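PDB 5WCE: DNA polymerase III subunit beta from Caulobacter crescentus, which probably tethers DNA polymerases and other proteins to DNA as a ring-shaped head-to-tail homodimer, which keeps replication processive. Local coordinates for residues A[142-146]-A[191-195]; A[260-265]-A[358-362]; A[283-287]-A[305-309]. One frame throughout, in Å; residues are numbered along the deposited sequence.

Contact 1 (A[142-146]-A[191-195])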
ATOM      1  N   GLU A 142     -21.272   9.862  17.443  1.00 26.43           N
ATOM      2  CA  GLU A 142     -20.868  11.192  17.867  1.00 26.12           C
ATOM      3  C   GLU A 142     -19.360  11.292  18.131  1.00 24.99           C
ATOM      4  O   GLU A 142     -18.709  12.249  17.640  1.00 22.51           O
ATOM      5  CB  GLU A 142     -21.672  11.663  19.055  1.00 28.58           C
ATOM      6  CG  GLU A 142     -23.154  11.927  18.769  1.00 31.99           C
ATOM      7  CD  GLU A 142     -23.326  13.042  17.748  1.00 34.85           C
ATOM      8  OE1 GLU A 142     -23.122  14.189  18.113  1.00 36.72           O
ATOM      9  OE2 GLU A 142     -23.648  12.752  16.593  1.00 37.83           O
ATOM     10  N   LEU A 143     -18.798  10.312  18.868  1.00 22.91           N
ATOM     11  CA  LEU A 143     -17.373  10.343  19.156  1.00 22.62           C
ATOM     12  C   LEU A 143     -16.556  10.170  17.886  1.00 20.93           C
ATOM     13  O   LEU A 143     -15.514  10.842  17.681  1.00 18.72           O
ATOM     14  CB  LEU A 143     -17.034   9.302  20.236  1.00 23.45           C
ATOM     15  CG  LEU A 143     -15.685   9.375  20.909  1.00 23.86           C
ATOM     16  CD1 LEU A 143     -15.485  10.777  21.462  1.00 23.79           C
ATOM     17  CD2 LEU A 143     -15.658   8.311  22.041  1.00 24.61           C
ATOM     18  N   ILE A 144     -17.049   9.289  17.011  1.00 20.85           N
ATOM     19  CA  ILE A 144     -16.406   9.040  15.729  1.00 21.26           C
ATOM     20  C   ILE A 144     -16.372  10.369  14.929  1.00 20.29           C
ATOM     21  O   ILE A 144     -15.352  10.688  14.378  1.00 19.58           O
ATOM     22  CB  ILE A 144     -17.069   7.893  14.921  1.00 22.48           C
ATOM     23  CG1 ILE A 144     -16.629   6.532  15.484  1.00 23.21           C
ATOM     24  CG2 ILE A 144     -16.689   7.971  13.417  1.00 22.41           C
ATOM     25  CD1 ILE A 144     -17.394   5.338  14.883  1.00 24.60           C
ATOM     26  N   ARG A 145     -17.466  11.097  14.927  1.00 20.53           N
ATOM     27  CA  ARG A 145     -17.541  12.385  14.208  1.00 21.17           C
ATOM     28  C   ARG A 145     -16.522  13.375  14.817  1.00 20.78           C
ATOM     29  O   ARG A 145     -15.771  14.000  14.081  1.00 18.79           O
ATOM     30  CB  ARG A 145     -18.944  12.946  14.218  1.00 21.89           C
ATOM     31  CG  ARG A 145     -19.080  14.350  13.640  1.00 22.11           C
ATOM     32  CD  ARG A 145     -20.496  14.874  13.708  1.00 23.27           C
ATOM     33  NE  ARG A 145     -20.529  16.343  13.544  1.00 23.34           N
ATOM     34  CZ  ARG A 145     -20.283  17.215  14.522  1.00 23.45           C
ATOM     35  NH1 ARG A 145     -19.917  16.814  15.759  1.00 22.74           N
ATOM     36  NH2 ARG A 145     -20.323  18.525  14.273  1.00 23.17           N
ATOM     37  N   LEU A 146     -16.467  13.482  16.143  1.00 20.20           N
ATOM     38  CA  LEU A 146     -15.491  14.374  16.768  1.00 20.87           C
ATOM     39  C   LEU A 146     -14.093  14.131  16.303  1.00 20.30           C
ATOM     40  O   LEU A 146     -13.339  15.095  16.020  1.00 21.49           O
ATOM     41  CB  LEU A 146     -15.570  14.355  18.309  1.00 21.04           C
ATOM     42  CG  LEU A 146     -16.811  14.887  19.021  1.00 21.97           C
ATOM     43  CD1 LEU A 146     -16.599  14.864  20.530  1.00 22.53           C
ATOM     44  CD2 LEU A 146     -17.235  16.289  18.574  1.00 21.79           C
ATOM     45  N   LEU A 191     -11.883  22.128  14.428  1.00 18.75           N
ATOM     46  CA  LEU A 191     -12.709  22.150  15.607  1.00 19.50           C
ATOM     47  C   LEU A 191     -14.007  21.401  15.283  1.00 19.95           C
ATOM     48  O   LEU A 191     -14.620  21.626  14.207  1.00 19.41           O
ATOM     49  CB  LEU A 191     -12.969  23.596  16.034  1.00 20.27           C
ATOM     50  CG  LEU A 191     -13.895  23.863  17.234  1.00 21.15           C
ATOM     51  CD1 LEU A 191     -13.651  25.233  17.834  1.00 22.21           C
ATOM     52  CD2 LEU A 191     -15.380  23.694  16.958  1.00 22.24           C
ATOM     53  N   ALA A 192     -14.428  20.511  16.193  1.00 19.58           N
ATOM     54  CA  ALA A 192     -15.713  19.850  16.092  1.00 19.87           C
ATOM     55  C   ALA A 192     -16.325  19.711  17.461  1.00 21.49           C
ATOM     56  O   ALA A 192     -15.609  19.533  18.468  1.00 21.05           O
ATOM     57  CB  ALA A 192     -15.586  18.512  15.413  1.00 18.94           C
ATOM     58  N   GLU A 193     -17.641  19.840  17.538  1.00 22.32           N
ATOM     59  CA  GLU A 193     -18.299  19.777  18.824  1.00 23.93           C
ATOM     60  C   GLU A 193     -19.675  19.151  18.728  1.00 25.12           C
ATOM     61  O   GLU A 193     -20.256  19.031  17.645  1.00 23.99           O
ATOM     62  CB  GLU A 193     -18.352  21.160  19.457  1.00 25.54           C
ATOM     63  CG  GLU A 193     -19.334  22.112  18.758  1.00 25.98           C
ATOM     64  CD  GLU A 193     -19.144  23.561  19.068  1.00 27.55           C
ATOM     65  OE1 GLU A 193     -18.304  23.875  19.934  1.00 27.69           O
ATOM     66  OE2 GLU A 193     -19.891  24.384  18.445  1.00 29.87           O
ATOM     67  N   MET A 194     -20.165  18.734  19.897  1.00 25.74           N
ATOM     68  CA  MET A 194     -21.484  18.121  20.061  1.00 26.71           C
ATOM     69  C   MET A 194     -22.083  18.598  21.367  1.00 28.05           C
ATOM     70  O   MET A 194     -21.350  19.094  22.219  1.00 27.14           O
ATOM     71  CB  MET A 194     -21.364  16.604  20.097  1.00 26.56           C
ATOM     72  CG  MET A 194     -20.511  16.073  21.299  1.00 26.56           C
ATOM     73  SD  MET A 194     -20.288  14.283  21.333  1.00 28.05           S
ATOM     74  CE  MET A 194     -21.951  13.880  21.863  1.00 30.03           C
ATOM     75  N   PRO A 195     -23.417  18.449  21.540  1.00 29.87           N
ATOM     76  CA  PRO A 195     -23.986  18.709  22.865  1.00 31.56           C
ATOM     77  C   PRO A 195     -23.311  17.808  23.897  1.00 31.17           C
ATOM     78  O   PRO A 195     -23.121  16.624  23.642  1.00 30.22           O
ATOM     79  CB  PRO A 195     -25.481  18.365  22.716  1.00 33.24           C
ATOM     80  CG  PRO A 195     -25.743  18.392  21.236  1.00 33.13           C
ATOM     81  CD  PRO A 195     -24.440  18.041  20.562  1.00 30.59           C
TER

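Contact 2 (A[260-265]-A[358-362])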
ATOM      1  N   VAL A 260      -7.133  32.472  17.932  1.00 46.35           N
ATOM      2  CA  VAL A 260      -6.738  32.158  16.574  1.00 44.24           C
ATOM      3  C   VAL A 260      -7.964  32.040  15.651  1.00 39.81           C
ATOM      4  O   VAL A 260      -7.845  32.204  14.444  1.00 40.90           O
ATOM      5  CB  VAL A 260      -5.952  30.818  16.553  1.00 45.65           C
ATOM      6  CG1 VAL A 260      -5.366  30.570  15.168  1.00 45.49           C
ATOM      7  CG2 VAL A 260      -4.831  30.839  17.604  1.00 48.17           C
ATOM      8  N   ILE A 261      -9.123  31.697  16.211  1.00 35.13           N
ATOM      9  CA  ILE A 261     -10.309  31.444  15.423  1.00 31.37           C
ATOM     10  C   ILE A 261     -10.954  32.787  15.179  1.00 30.82           C
ATOM     11  O   ILE A 261     -11.473  33.421  16.113  1.00 29.08           O
ATOM     12  CB  ILE A 261     -11.316  30.463  16.072  1.00 30.26           C
ATOM     13  CG1 ILE A 261     -10.651  29.094  16.237  1.00 30.23           C
ATOM     14  CG2 ILE A 261     -12.578  30.371  15.206  1.00 30.56           C
ATOM     15  CD1 ILE A 261     -11.549  28.003  16.775  1.00 30.82           C
ATOM     16  N   PRO A 262     -10.915  33.238  13.923  1.00 28.39           N
ATOM     17  CA  PRO A 262     -11.455  34.573  13.632  1.00 29.76           C
ATOM     18  C   PRO A 262     -12.970  34.703  13.843  1.00 30.79           C
ATOM     19  O   PRO A 262     -13.745  33.858  13.385  1.00 31.08           O
ATOM     20  CB  PRO A 262     -11.077  34.812  12.164  1.00 28.18           C
ATOM     21  CG  PRO A 262     -10.701  33.486  11.602  1.00 28.48           C
ATOM     22  CD  PRO A 262     -10.607  32.466  12.711  1.00 27.82           C
ATOM     23  N   ARG A 263     -13.390  35.771  14.518  1.00 33.97           N
ATOM     24  CA  ARG A 263     -14.822  36.010  14.785  1.00 35.12           C
ATOM     25  C   ARG A 263     -15.422  37.045  13.887  1.00 33.88           C
ATOM     26  O   ARG A 263     -16.633  37.029  13.673  1.00 35.18           O
ATOM     27  CB  ARG A 263     -15.011  36.489  16.216  1.00 39.35           C
ATOM     28  CG  ARG A 263     -14.625  35.472  17.266  1.00 41.11           C
ATOM     29  CD  ARG A 263     -14.715  36.101  18.662  1.00 46.15           C
ATOM     30  NE  ARG A 263     -14.584  35.047  19.663  1.00 48.09           N
ATOM     31  N   ASP A 264     -14.599  37.946  13.383  1.00 32.43           N
ATOM     32  CA  ASP A 264     -15.087  39.147  12.724  1.00 32.87           C
ATOM     33  C   ASP A 264     -14.766  39.209  11.250  1.00 29.99           C
ATOM     34  O   ASP A 264     -14.895  40.276  10.677  1.00 29.36           O
ATOM     35  CB  ASP A 264     -14.465  40.360  13.437  1.00 36.43           C
ATOM     36  CG  ASP A 264     -14.773  40.376  14.924  1.00 40.15           C
ATOM     37  OD1 ASP A 264     -15.907  39.993  15.285  1.00 43.23           O
ATOM     38  OD2 ASP A 264     -13.879  40.748  15.719  1.00 42.67           O
ATOM     39  N   ASN A 265     -14.320  38.105  10.624  1.00 25.96           N
ATOM     40  CA  ASN A 265     -13.919  38.184   9.210  1.00 24.39           C
ATOM     41  C   ASN A 265     -15.118  38.540   8.317  1.00 25.13           C
ATOM     42  O   ASN A 265     -16.091  37.828   8.318  1.00 25.34           O
ATOM     43  CB  ASN A 265     -13.301  36.860   8.700  1.00 22.47           C
ATOM     44  CG  ASN A 265     -11.868  36.647   9.159  1.00 21.75           C
ATOM     45  OD1 ASN A 265     -11.369  37.363  10.037  1.00 20.84           O
ATOM     46  ND2 ASN A 265     -11.191  35.616   8.582  1.00 19.26           N
ATOM     47  N   SER A 358      -4.162  37.408   7.440  1.00 23.41           N
ATOM     48  CA  SER A 358      -4.945  36.953   8.587  1.00 23.70           C
ATOM     49  C   SER A 358      -5.486  35.539   8.415  1.00 21.05           C
ATOM     50  O   SER A 358      -5.769  35.098   7.316  1.00 18.79           O
ATOM     51  CB  SER A 358      -6.114  37.928   8.799  1.00 25.36           C
ATOM     52  OG  SER A 358      -5.559  39.212   9.122  1.00 30.85           O
ATOM     53  N   PRO A 359      -5.707  34.843   9.546  1.00 20.63           N
ATOM     54  CA  PRO A 359      -6.375  33.540   9.467  1.00 19.73           C
ATOM     55  C   PRO A 359      -7.725  33.602   8.755  1.00 18.76           C
ATOM     56  O   PRO A 359      -8.472  34.566   8.936  1.00 19.30           O
ATOM     57  CB  PRO A 359      -6.577  33.153  10.955  1.00 20.01           C
ATOM     58  CG  PRO A 359      -5.531  33.930  11.679  1.00 21.51           C
ATOM     59  CD  PRO A 359      -5.424  35.243  10.938  1.00 21.52           C
ATOM     60  N   THR A 360      -8.063  32.519   8.039  1.00 17.62           N
ATOM     61  CA  THR A 360      -9.253  32.400   7.293  1.00 17.33           C
ATOM     62  C   THR A 360     -10.116  31.323   7.935  1.00 16.99           C
ATOM     63  O   THR A 360      -9.627  30.294   8.263  1.00 16.73           O
ATOM     64  CB  THR A 360      -8.905  32.028   5.828  1.00 17.36           C
ATOM     65  OG1 THR A 360      -8.172  33.110   5.232  1.00 17.93           O
ATOM     66  CG2 THR A 360     -10.095  31.802   5.010  1.00 17.66           C
ATOM     67  N   LEU A 361     -11.413  31.586   8.063  1.00 16.87           N
ATOM     68  CA  LEU A 361     -12.383  30.646   8.649  1.00 17.47           C
ATOM     69  C   LEU A 361     -13.086  29.956   7.506  1.00 17.51           C
ATOM     70  O   LEU A 361     -13.457  30.600   6.501  1.00 17.36           O
ATOM     71  CB  LEU A 361     -13.431  31.408   9.478  1.00 18.15           C
ATOM     72  CG  LEU A 361     -14.434  30.605  10.263  1.00 18.94           C
ATOM     73  CD1 LEU A 361     -13.670  29.867  11.335  1.00 19.24           C
ATOM     74  CD2 LEU A 361     -15.491  31.469  10.950  1.00 20.35           C
ATOM     75  N   VAL A 362     -13.270  28.651   7.631  1.00 17.38           N
ATOM     76  CA  VAL A 362     -14.112  27.907   6.707  1.00 17.85           C
ATOM     77  C   VAL A 362     -15.211  27.255   7.526  1.00 18.53           C
ATOM     78  O   VAL A 362     -14.922  26.585   8.567  1.00 18.22           O
ATOM     79  CB  VAL A 362     -13.320  26.833   5.952  1.00 17.53           C
ATOM     80  CG1 VAL A 362     -14.179  26.206   4.869  1.00 18.64           C
ATOM     81  CG2 VAL A 362     -12.054  27.445   5.354  1.00 18.23           C
TER
HETATM   82  O   HOH W   1      -8.581  36.698  10.939  1.00 34.02           O

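Contact 3 (A[283-287]-A[305-309])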
ATOM      1  N   VAL A 283      -4.792  22.125 -10.345  1.00 25.28           N
ATOM      2  CA  VAL A 283      -3.692  23.082 -10.494  1.00 25.91           C
ATOM      3  C   VAL A 283      -2.489  22.678  -9.648  1.00 27.00           C
ATOM      4  O   VAL A 283      -1.360  22.950 -10.052  1.00 29.52           O
ATOM      5  CB  VAL A 283      -4.114  24.527 -10.225  1.00 24.97           C
ATOM      6  CG1 VAL A 283      -5.110  24.982 -11.276  1.00 25.93           C
ATOM      7  CG2 VAL A 283      -4.668  24.723  -8.841  1.00 23.82           C
ATOM      8  N   ALA A 284      -2.719  21.997  -8.527  1.00 26.33           N
ATOM      9  CA  ALA A 284      -1.623  21.525  -7.672  1.00 28.01           C
ATOM     10  C   ALA A 284      -0.789  20.363  -8.276  1.00 29.85           C
ATOM     11  O   ALA A 284       0.343  20.139  -7.873  1.00 29.09           O
ATOM     12  CB  ALA A 284      -2.154  21.105  -6.312  1.00 27.09           C
ATOM     13  N   THR A 285      -1.390  19.660  -9.219  1.00 31.25           N
ATOM     14  CA  THR A 285      -0.715  18.656  -9.997  1.00 35.31           C
ATOM     15  C   THR A 285       0.525  19.062 -10.705  1.00 37.64           C
ATOM     16  O   THR A 285       1.296  18.152 -11.052  1.00 36.36           O
ATOM     17  CB  THR A 285      -1.597  18.111 -11.124  1.00 35.93           C
ATOM     18  OG1 THR A 285      -2.846  17.736 -10.556  1.00 39.14           O
ATOM     19  CG2 THR A 285      -1.019  16.845 -11.730  1.00 39.92           C
ATOM     20  N   ILE A 286       0.729  20.331 -11.030  1.00 38.48           N
ATOM     21  CA  ILE A 286       2.014  20.651 -11.726  1.00 41.52           C
ATOM     22  C   ILE A 286       3.210  20.487 -10.777  1.00 42.01           C
ATOM     23  O   ILE A 286       4.327  20.533 -11.279  1.00 41.98           O
ATOM     24  CB  ILE A 286       2.195  22.024 -12.476  1.00 43.24           C
ATOM     25  CG1 ILE A 286       1.691  23.157 -11.682  1.00 43.02           C
ATOM     26  CG2 ILE A 286       1.707  22.023 -13.940  1.00 45.77           C
ATOM     27  CD1 ILE A 286       2.219  23.246 -10.306  1.00 42.08           C
ATOM     28  N   SER A 287       3.014  20.326  -9.457  1.00 41.31           N
ATOM     29  CA  SER A 287       4.132  20.192  -8.537  1.00 45.00           C
ATOM     30  C   SER A 287       4.134  18.746  -7.995  1.00 46.07           C
ATOM     31  O   SER A 287       3.107  18.228  -7.531  1.00 43.25           O
ATOM     32  CB  SER A 287       4.044  21.263  -7.408  1.00 44.85           C
ATOM     33  OG  SER A 287       4.925  20.956  -6.371  1.00 45.94           O
ATOM     34  N   LEU A 305      -7.226  30.452  -9.521  1.00 19.45           N
ATOM     35  CA  LEU A 305      -6.233  29.670  -8.824  1.00 20.92           C
ATOM     36  C   LEU A 305      -4.961  29.587  -9.629  1.00 23.15           C
ATOM     37  O   LEU A 305      -5.014  29.239 -10.817  1.00 23.10           O
ATOM     38  CB  LEU A 305      -6.757  28.236  -8.566  1.00 22.01           C
ATOM     39  CG  LEU A 305      -8.006  28.118  -7.700  1.00 22.78           C
ATOM     40  CD1 LEU A 305      -8.571  26.687  -7.869  1.00 23.76           C
ATOM     41  CD2 LEU A 305      -7.658  28.474  -6.254  1.00 22.71           C
ATOM     42  N   THR A 306      -3.811  29.846  -8.992  1.00 23.61           N
ATOM     43  CA  THR A 306      -2.499  29.631  -9.637  1.00 25.07           C
ATOM     44  C   THR A 306      -1.556  28.786  -8.763  1.00 26.12           C
ATOM     45  O   THR A 306      -1.430  29.046  -7.573  1.00 24.50           O
ATOM     46  CB  THR A 306      -1.840  30.961  -9.987  1.00 25.90           C
ATOM     47  OG1 THR A 306      -2.708  31.704 -10.813  1.00 25.77           O
ATOM     48  CG2 THR A 306      -0.535  30.755 -10.702  1.00 28.09           C
ATOM     49  N   VAL A 307      -0.910  27.774  -9.358  1.00 26.97           N
ATOM     50  CA  VAL A 307       0.180  27.006  -8.737  1.00 28.08           C
ATOM     51  C   VAL A 307       1.373  27.063  -9.685  1.00 30.57           C
ATOM     52  O   VAL A 307       1.196  27.112 -10.917  1.00 30.48           O
ATOM     53  CB  VAL A 307      -0.200  25.537  -8.460  1.00 28.26           C
ATOM     54  CG1 VAL A 307       0.960  24.673  -7.878  1.00 29.10           C
ATOM     55  CG2 VAL A 307      -1.322  25.448  -7.475  1.00 27.50           C
ATOM     56  N   ARG A 308       2.574  27.173  -9.112  1.00 33.04           N
ATOM     57  CA  ARG A 308       3.837  27.111  -9.820  1.00 36.68           C
ATOM     58  C   ARG A 308       4.718  26.083  -9.111  1.00 38.55           C
ATOM     59  O   ARG A 308       4.618  25.900  -7.908  1.00 37.85           O
ATOM     60  CB  ARG A 308       4.541  28.455  -9.872  1.00 39.63           C
ATOM     61  CG  ARG A 308       3.712  29.528 -10.592  1.00 40.69           C
ATOM     62  CD  ARG A 308       4.492  30.798 -10.923  1.00 43.48           C
ATOM     63  NE  ARG A 308       4.794  30.970 -12.355  0.50 44.31           N
ATOM     64  CZ  ARG A 308       5.760  30.339 -13.039  0.50 45.50           C
ATOM     65  NH1 ARG A 308       6.566  29.437 -12.484  0.50 46.81           N
ATOM     66  NH2 ARG A 308       5.917  30.610 -14.318  0.50 45.58           N
ATOM     67  N   ASN A 309       5.530  25.365  -9.876  1.00 38.83           N
ATOM     68  CA  ASN A 309       6.502  24.474  -9.276  1.00 40.21           C
ATOM     69  C   ASN A 309       7.876  25.143  -9.349  1.00 44.56           C
ATOM     70  O   ASN A 309       8.024  26.257  -9.902  1.00 44.97           O
ATOM     71  CB  ASN A 309       6.467  23.075  -9.937  1.00 39.46           C
ATOM     72  CG  ASN A 309       6.889  23.078 -11.408  1.00 38.94           C
ATOM     73  OD1 ASN A 309       7.555  24.009 -11.899  1.00 37.93           O
ATOM     74  ND2 ASN A 309       6.522  22.034 -12.111  1.00 38.81           N
TER

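Contact 1 (A[142-146]-A[191-195])
M194 lays its thioether against the helix between E142 and L146, two side chains one helical turn apart. SD is 3.7 Å from E142 CB. It also lies 3.8 Å from L146 CD1. The terminal methyl CE goes on to lie 3.6 Å from E142 CB. The bend near the end of the methionine (chi3 -74°) turns this methyl along the glutamate stem. L146 meets M194 at about a right angle, and its two methyls divide the work: CD1 goes to the sulfur, whereas CD2 reaches the strand backbone, 3.6 Å from A192 O and close to E193 CA.

The axes of the two short segments run nearly antiparallel (161°) and approach to 8.4 Å, and they illustrate how a helix packs on a sheet in this family. Helix 140-148 lies against strand 188-195 within the central domain, one of three related domains in the chain. Strand 188-195 is flanked by strand 176-184 on one edge and by strand 370-374 on the other, which carries the sheet on into the C-terminal domain.

Beside the apolar patch runs R145, its chain extended from CG to NE with CG anti to the backbone N (chi1 173°), a shape that carries the guanidinium past L146 to the strand. NH1 donates to E193 O at 2.9 Å, approaching from above the carbonyl plane; NH2 adds a weak bond to the same oxygen. NH2 also forms a salt bridge with D367, so the arginine spans the helix, the strand and the turn leading into strand 370-374. The side chain of E193 starts off away from the helix and pairs in a salt bridge with R180 on the neighbouring strand 176-184.

Contact 2 (A[260-265]-A[358-362])
The loop 260-265 passes over the start of strand 360-364 with P262 CA 6.4 Å from L361 CA, and no backbone-to-backbone hydrogen bond joins the two. It belongs to the connection between strand 243-248 and strand 267-272, where the central and C-terminal domains of this sliding ring meet; in this family the pocket that takes the short binding motifs of polymerases lies between those domains, and the position of the loop is consistent with its lying at the border of that pocket.

P262 is the centrepiece. Its CG projects between P359 and L361, 3.6 Å from P359 O and 4.0 Å from L361 CB. The leucine then splits: CD1 goes to I261 CG2, and CD2 packs 3.8 Å from P262 O. I261 also leans on L189 and L191 of strand 188-195, while P262 and P359 both touch V373. T360 starts off away from the loop and packs on I330 and F332.

At the far end of the loop N265 swings its amide in, with CG beside its own backbone N (chi1 -77°). ND2 donates to P359 O at 2.9 Å, lying in the carbonyl plane, with the acceptor also in the plane of the amide; it donates as well to R352 O on the adjoining strand 348-353. A leucine here would have no N-H to offer and would probably leave both carbonyls without this donor, freeing the end of the loop to shift. A water closes a ring with the same carbonyl, giving one proton to N265 OD1 at 3.0 Å and the other to P359 O at 2.9 Å.

Contact 3 (A[283-287]-A[305-309])
V307 is the bump of this contact, and the hollow that takes it is made by the C-terminal part of helix 273-284 and the turn that follows. V283, A284 and I286 curve round its isopropyl group. The carbonyl of V283 presses on the branch point, with V283 O 3.3 Å from V307 CB and about equally far from the two methyls, so the valine straddles that oxygen. One methyl, CG2, is met by V283 CG2 at 3.7 Å; the other, V307 CG1, has I286 CG1 4.2 Å away. The I286 side chain runs past V307 in the opposite sense, though the position of its end methyl is doubtful.

A second bump goes the other way. V283 CG2 stands over the strand between L305 and V307, which point from the same face two residues apart, and rests 4.1 Å from L305 CB. L305 extends farther under the helix, to F276, A279 and V280. This is one helix-on-sheet layer of the C-terminal domain: helix 273-284 lies on the antiparallel sheet containing strand 302-308, and a type I turn spans A284 to S287. The turn also reaches the subunit interface: T285 OG1 is hydrogen-bonded to K87, and I286 packs on L116, both of the second subunit.

Where the strand ends, N309 packs against the turn. Its CB sits 3.9 Å from S287 CB, and its CG lies between the backbone N and the carbonyl carbon (chi1 65°), which turns the amide toward I286. ND2 donates to I286 O at 2.8 Å with an N-H...O angle of 150°, somewhat tilted from the carbonyl plane. OD1 accepts from the backbone N of E311 and of G313, pinning the amide's rotation and tying the turn to the hairpin loop between strands 302-308 and 314-320.

How the contacts relate
Contacts 1 and 2 share one eight-stranded sheet that crosses from the central into the C-terminal domain. Their centres are 21 Å apart, yet they touch: L191 CD1 meets I261 CD1 at 3.6 Å, so the strand that packs on helix 140-148 also packs against the loop 260-265. The protein-binding pocket of this family lies between these two domains, probably near that meeting. Contact 3 stands apart at the junction with the second subunit that closes the ring round DNA, its centre about 25 Å from that of contact 2 and 34 Å from that of contact 1. In sequence it falls wholly between the two segments of contact 2, inside the C-terminal domain.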